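Local coordinates for protein mannan endo-1,4-beta-mannosidase (PDB 4OOU) that hydrolyses the beta-1,4-linked backbone of mannans, acting as a secreted family 5 glycoside hydrolase that releases mainly short manno-oligosaccharides, at residues P182-Y196 with A206-L219. Residues are numbered along the deposited sequence; the frame is centred on the assembly and turned at random.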
loop_
_atom_site.group_PDB
_atom_site.type_symbol
_atom_site.label_atom_id
_atom_site.label_comp_id
_atom_site.label_asym_id
_atom_site.label_seq_id
_atom_site.Cartn_x
_atom_site.Cartn_y
_atom_site.Cartn_z
ATOM N N PRO A 182 -3.612 -6.000 -7.380
ATOM C CA PRO A 182 -3.331 -7.309 -7.955
ATOM C C PRO A 182 -4.359 -7.708 -8.999
ATOM O O PRO A 182 -4.079 -8.568 -9.814
ATOM C CB PRO A 182 -3.454 -8.250 -6.751
ATOM C CG PRO A 182 -3.209 -7.391 -5.554
ATOM C CD PRO A 182 -3.738 -6.038 -5.911
ATOM N N GLU A 183 -5.535 -7.093 -8.948
ATOM C CA GLU A 183 -6.670 -7.423 -9.835
ATOM C C GLU A 183 -6.449 -6.955 -11.259
ATOM O O GLU A 183 -7.173 -7.383 -12.183
ATOM C CB GLU A 183 -7.985 -6.802 -9.326
ATOM C CG GLU A 183 -8.365 -7.244 -7.919
ATOM C CD GLU A 183 -7.607 -6.492 -6.826
ATOM O OE1 GLU A 183 -7.329 -5.272 -7.035
ATOM O OE2 GLU A 183 -7.308 -7.130 -5.775
ATOM N N GLY A 184 -5.462 -6.080 -11.430
ATOM C CA GLY A 184 -5.090 -5.571 -12.737
ATOM C C GLY A 184 -4.567 -6.640 -13.678
ATOM O O GLY A 184 -4.909 -6.657 -14.843
ATOM N N THR A 185 -3.735 -7.533 -13.141
ATOM C CA THR A 185 -3.062 -8.545 -13.933
ATOM C C THR A 185 -3.582 -9.914 -13.523
ATOM O O THR A 185 -2.983 -10.947 -13.809
ATOM C CB THR A 185 -1.526 -8.413 -13.791
ATOM O OG1 THR A 185 -1.165 -8.211 -12.412
ATOM C CG2 THR A 185 -1.067 -7.241 -14.607
ATOM N N LEU A 186 -4.731 -9.903 -12.862
ATOM C CA LEU A 186 -5.417 -11.112 -12.424
ATOM C C LEU A 186 -5.964 -11.828 -13.645
ATOM O O LEU A 186 -6.353 -11.169 -14.579
ATOM C CB LEU A 186 -6.570 -10.713 -11.501
ATOM C CG LEU A 186 -7.458 -11.677 -10.705
ATOM C CD1 LEU A 186 -8.921 -11.249 -10.795
ATOM C CD2 LEU A 186 -7.306 -13.135 -11.099
ATOM N N GLN A 187 -5.963 -13.165 -13.623
ATOM C CA GLN A 187 -6.611 -14.021 -14.644
ATOM C C GLN A 187 -7.869 -14.649 -14.037
ATOM O O GLN A 187 -7.787 -15.644 -13.308
ATOM C CB GLN A 187 -5.645 -15.133 -15.096
ATOM C CG GLN A 187 -6.164 -16.086 -16.166
ATOM C CD GLN A 187 -5.138 -17.147 -16.501
ATOM O OE1 GLN A 187 -4.867 -18.025 -15.707
ATOM N NE2 GLN A 187 -4.561 -17.061 -17.673
ATOM N N PRO A 188 -9.038 -14.056 -14.300
ATOM C CA PRO A 188 -10.217 -14.563 -13.603
ATOM C C PRO A 188 -10.682 -15.935 -14.118
ATOM O O PRO A 188 -10.409 -16.283 -15.264
ATOM C CB PRO A 188 -11.286 -13.467 -13.850
ATOM C CG PRO A 188 -10.558 -12.289 -14.410
ATOM C CD PRO A 188 -9.337 -12.846 -15.081
ATOM N N GLY A 189 -11.391 -16.673 -13.265
ATOM C CA GLY A 189 -11.822 -18.030 -13.547
ATOM C C GLY A 189 -12.352 -18.731 -12.303
ATOM O O GLY A 189 -12.138 -18.278 -11.184
ATOM N N SER A 190 -13.037 -19.857 -12.505
ATOM C CA SER A 190 -13.634 -20.623 -11.406
ATOM C C SER A 190 -12.627 -21.507 -10.646
ATOM O O SER A 190 -11.517 -21.720 -11.125
ATOM C CB SER A 190 -14.733 -21.484 -11.994
ATOM O OG SER A 190 -15.070 -20.949 -13.254
ATOM N N ASP A 191 -13.034 -22.008 -9.471
ATOM C CA ASP A 191 -12.244 -22.943 -8.647
ATOM C C ASP A 191 -13.087 -23.318 -7.427
ATOM O O ASP A 191 -13.705 -22.441 -6.821
ATOM C CB ASP A 191 -10.939 -22.288 -8.201
ATOM C CG ASP A 191 -9.995 -23.246 -7.507
ATOM O OD1 ASP A 191 -10.114 -23.415 -6.265
ATOM O OD2 ASP A 191 -9.097 -23.789 -8.198
ATOM N N GLN A 192 -13.133 -24.608 -7.084
ATOM C CA GLN A 192 -13.937 -25.096 -5.944
ATOM C C GLN A 192 -13.719 -24.245 -4.671
ATOM O O GLN A 192 -14.686 -23.864 -3.979
ATOM C CB GLN A 192 -13.628 -26.574 -5.663
ATOM N N ASN A 193 -12.443 -23.954 -4.391
ATOM C CA ASN A 193 -12.006 -23.140 -3.245
ATOM C C ASN A 193 -12.223 -21.652 -3.525
ATOM O O ASN A 193 -11.659 -21.114 -4.476
ATOM C CB ASN A 193 -10.516 -23.407 -2.988
ATOM C CG ASN A 193 -9.961 -22.654 -1.786
ATOM O OD1 ASN A 193 -8.845 -22.941 -1.352
ATOM N ND2 ASN A 193 -10.705 -21.682 -1.264
ATOM N N SER A 194 -13.017 -20.991 -2.685
ATOM C CA SER A 194 -13.557 -19.670 -3.014
ATOM C C SER A 194 -12.598 -18.491 -2.758
ATOM O O SER A 194 -12.849 -17.386 -3.263
ATOM C CB SER A 194 -14.882 -19.450 -2.300
ATOM O OG SER A 194 -14.663 -19.215 -0.930
ATOM N N CYS A 195 -11.534 -18.720 -1.978
ATOM C CA CYS A 195 -10.312 -17.925 -2.087
ATOM C C CYS A 195 -9.754 -17.747 -3.506
ATOM O O CYS A 195 -9.056 -16.747 -3.747
ATOM C CB CYS A 195 -9.153 -18.527 -1.289
ATOM S SG CYS A 195 -9.416 -18.616 0.477
ATOM N N TYR A 196 -9.973 -18.720 -4.402
ATOM C CA TYR A 196 -9.456 -18.646 -5.783
ATOM C C TYR A 196 -10.551 -18.344 -6.839
ATOM O O TYR A 196 -10.238 -17.901 -7.935
ATOM C CB TYR A 196 -8.645 -19.913 -6.145
ATOM C CG TYR A 196 -7.603 -20.348 -5.106
ATOM C CD1 TYR A 196 -6.887 -19.402 -4.356
ATOM C CD2 TYR A 196 -7.344 -21.711 -4.856
ATOM C CE1 TYR A 196 -5.956 -19.801 -3.388
ATOM C CE2 TYR A 196 -6.404 -22.118 -3.904
ATOM C CZ TYR A 196 -5.710 -21.156 -3.170
ATOM O OH TYR A 196 -4.767 -21.507 -2.219
ATOM N N ALA A 206 -11.789 -6.411 -13.900
ATOM C CA ALA A 206 -10.454 -6.886 -13.561
ATOM C C ALA A 206 -9.811 -7.430 -14.820
ATOM O O ALA A 206 -10.511 -7.719 -15.803
ATOM C CB ALA A 206 -10.502 -7.965 -12.490
ATOM N N GLY A 207 -8.486 -7.573 -14.783
ATOM C CA GLY A 207 -7.717 -8.093 -15.915
ATOM C C GLY A 207 -7.292 -7.007 -16.871
ATOM O O GLY A 207 -6.755 -7.297 -17.926
ATOM N N TRP A 208 -7.511 -5.749 -16.512
ATOM C CA TRP A 208 -7.322 -4.641 -17.461
ATOM C C TRP A 208 -5.839 -4.490 -17.896
ATOM O O TRP A 208 -5.534 -3.949 -18.990
ATOM C CB TRP A 208 -7.896 -3.318 -16.885
ATOM C CG TRP A 208 -7.079 -2.645 -15.813
ATOM C CD1 TRP A 208 -6.085 -1.718 -15.993
ATOM C CD2 TRP A 208 -7.193 -2.827 -14.401
ATOM N NE1 TRP A 208 -5.569 -1.336 -14.780
ATOM C CE2 TRP A 208 -6.230 -1.999 -13.792
ATOM C CE3 TRP A 208 -8.000 -3.616 -13.596
ATOM C CZ2 TRP A 208 -6.059 -1.940 -12.417
ATOM C CZ3 TRP A 208 -7.829 -3.551 -12.212
ATOM C CH2 TRP A 208 -6.870 -2.717 -11.644
ATOM N N GLY A 209 -4.936 -4.968 -17.034
ATOM C CA GLY A 209 -3.520 -4.980 -17.351
ATOM C C GLY A 209 -3.101 -6.212 -18.123
ATOM O O GLY A 209 -1.931 -6.432 -18.366
ATOM N N GLY A 210 -4.063 -6.991 -18.565
ATOM C CA GLY A 210 -3.773 -8.259 -19.181
ATOM C C GLY A 210 -3.945 -9.355 -18.132
ATOM O O GLY A 210 -3.590 -9.176 -16.960
ATOM N N LYS A 211 -4.467 -10.498 -18.567
ATOM C CA LYS A 211 -4.876 -11.538 -17.659
ATOM C C LYS A 211 -3.757 -12.540 -17.477
ATOM O O LYS A 211 -3.757 -13.577 -18.117
ATOM C CB LYS A 211 -6.172 -12.192 -18.166
ATOM C CG LYS A 211 -7.416 -11.332 -17.895
ATOM C CD LYS A 211 -8.491 -11.410 -18.987
ATOM C CE LYS A 211 -9.883 -11.139 -18.417
ATOM N NZ LYS A 211 -11.019 -11.470 -19.313
ATOM N N LYS A 212 -2.830 -12.230 -16.566
ATOM C CA LYS A 212 -1.574 -12.997 -16.406
ATOM C C LYS A 212 -1.568 -14.059 -15.311
ATOM O O LYS A 212 -1.041 -15.143 -15.505
ATOM C CB LYS A 212 -0.398 -12.031 -16.140
ATOM C CG LYS A 212 -0.350 -10.861 -17.115
ATOM C CD LYS A 212 0.875 -9.991 -16.909
ATOM C CE LYS A 212 0.807 -8.732 -17.777
ATOM N NZ LYS A 212 0.993 -9.012 -19.230
ATOM N N PHE A 213 -2.116 -13.729 -14.151
ATOM C CA PHE A 213 -1.973 -14.560 -12.966
ATOM C C PHE A 213 -3.322 -15.044 -12.412
ATOM O O PHE A 213 -4.248 -14.253 -12.226
ATOM C CB PHE A 213 -1.290 -13.774 -11.852
ATOM C CG PHE A 213 -0.123 -12.935 -12.303
ATOM C CD1 PHE A 213 1.043 -13.531 -12.747
ATOM C CD2 PHE A 213 -0.179 -11.547 -12.236
ATOM C CE1 PHE A 213 2.109 -12.766 -13.145
ATOM C CE2 PHE A 213 0.899 -10.782 -12.635
ATOM C CZ PHE A 213 2.042 -11.391 -13.095
ATOM N N PRO A 214 -3.433 -16.343 -12.107
ATOM C CA PRO A 214 -4.581 -16.778 -11.350
ATOM C C PRO A 214 -4.458 -16.401 -9.863
ATOM O O PRO A 214 -3.339 -16.358 -9.289
ATOM C CB PRO A 214 -4.560 -18.297 -11.528
ATOM C CG PRO A 214 -3.666 -18.548 -12.691
ATOM C CD PRO A 214 -2.639 -17.480 -12.588
ATOM N N MET A 215 -5.606 -16.136 -9.243
ATOM C CA MET A 215 -5.614 -15.750 -7.850
ATOM C C MET A 215 -4.683 -16.623 -7.049
ATOM O O MET A 215 -3.998 -16.131 -6.152
ATOM C CB MET A 215 -7.004 -15.852 -7.266
ATOM C CG MET A 215 -7.152 -15.106 -5.961
ATOM S SD MET A 215 -7.290 -13.352 -6.263
ATOM C CE MET A 215 -6.049 -12.830 -5.095
ATOM N N LYS A 216 -4.646 -17.916 -7.358
ATOM C CA LYS A 216 -3.792 -18.802 -6.593
ATOM C C LYS A 216 -2.336 -18.329 -6.612
ATOM O O LYS A 216 -1.692 -18.289 -5.570
ATOM C CB LYS A 216 -3.877 -20.263 -7.057
ATOM C CG LYS A 216 -2.925 -21.150 -6.240
ATOM C CD LYS A 216 -3.162 -22.647 -6.356
ATOM C CE LYS A 216 -2.385 -23.335 -5.246
ATOM N NZ LYS A 216 -2.417 -24.808 -5.382
ATOM N N GLN A 217 -1.810 -17.996 -7.786
ATOM C CA GLN A 217 -0.415 -17.553 -7.861
ATOM C C GLN A 217 -0.253 -16.202 -7.208
ATOM O O GLN A 217 0.682 -16.006 -6.411
ATOM C CB GLN A 217 0.108 -17.523 -9.285
ATOM C CG GLN A 217 0.075 -18.883 -9.965
ATOM C CD GLN A 217 0.793 -19.938 -9.160
ATOM O OE1 GLN A 217 1.993 -19.826 -8.885
ATOM N NE2 GLN A 217 0.054 -20.973 -8.755
ATOM N N ILE A 218 -1.175 -15.283 -7.493
ATOM C CA ILE A 218 -1.175 -13.993 -6.779
ATOM C C ILE A 218 -1.010 -14.181 -5.272
ATOM O O ILE A 218 -0.093 -13.618 -4.683
ATOM C CB ILE A 218 -2.447 -13.143 -7.009
ATOM C CG1 ILE A 218 -2.501 -12.626 -8.464
ATOM C CG2 ILE A 218 -2.473 -11.991 -6.001
ATOM C CD1 ILE A 218 -3.758 -11.883 -8.837
ATOM N N LEU A 219 -1.899 -14.973 -4.671
ATOM C CA LEU A 219 -1.952 -15.150 -3.207
ATOM C C LEU A 219 -0.766 -15.902 -2.658
ATOM O O LEU A 219 -0.326 -15.607 -1.545
ATOM C CB LEU A 219 -3.239 -15.891 -2.777
ATOM C CG LEU A 219 -4.545 -15.128 -3.015
ATOM C CD1 LEU A 219 -5.742 -16.007 -2.720
ATOM C CD2 LEU A 219 -4.565 -13.867 -2.163
#
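The long loop after strand 179-180 of the TIM barrel folds back on itself at the substrate cleft, where Gly-184 meets Trp-208. CA of Gly-184 sits over the face of the indole, 3.4 Å from the centroid of the six-membered ring, a close CH-pi contact. Trp-208 binds substrate and lies beside Glu-181, the probable proton donor/acceptor. The type I turn carrying it, Gly-207 to Gly-210, is pinned by backbone bonds from Gly-207 N to Glu-183 O (2.9 Å) and Gly-209 N to Gly-184 O (2.8 Å). Such loops shape the active site in this fold; here a single beta bridge, Leu-186 with Phe-213, joins the two runs of chain. Thr-185 O accepts two donors: Phe-213 N at 2.9 Å, nearly in line with the carbonyl bond, and Lys-212 N from above the carbonyl plane. Thr-185 OG1, which bonds to Gly-134 O, lies in the plane of the Phe-213 ring at its edge, 3.3 Å from CE2. The side chain of substrate-binding Gln-187 runs out extended, chi1 and chi2 both near 180°, alongside Pro-214, with OE1 3.3 Å from Pro-214 CG. CD1 of Ile-218, in the first turn of helix 215-232, packs 4.0 Å from CB of Leu-186. Further along, Tyr-196 meets the same helix: Lys-216 lays its aliphatic chain across the ring, CB over the centre, while Leu-219 CD1 meets the edge 3.9 Å from CE1. Cutting Tyr-196 back to an alanine is likely to leave Lys-216 and Leu-219 without their aromatic partner and open a gap beside the helix. Neighbouring Cys-195 is disulfide-bonded to Cys-262.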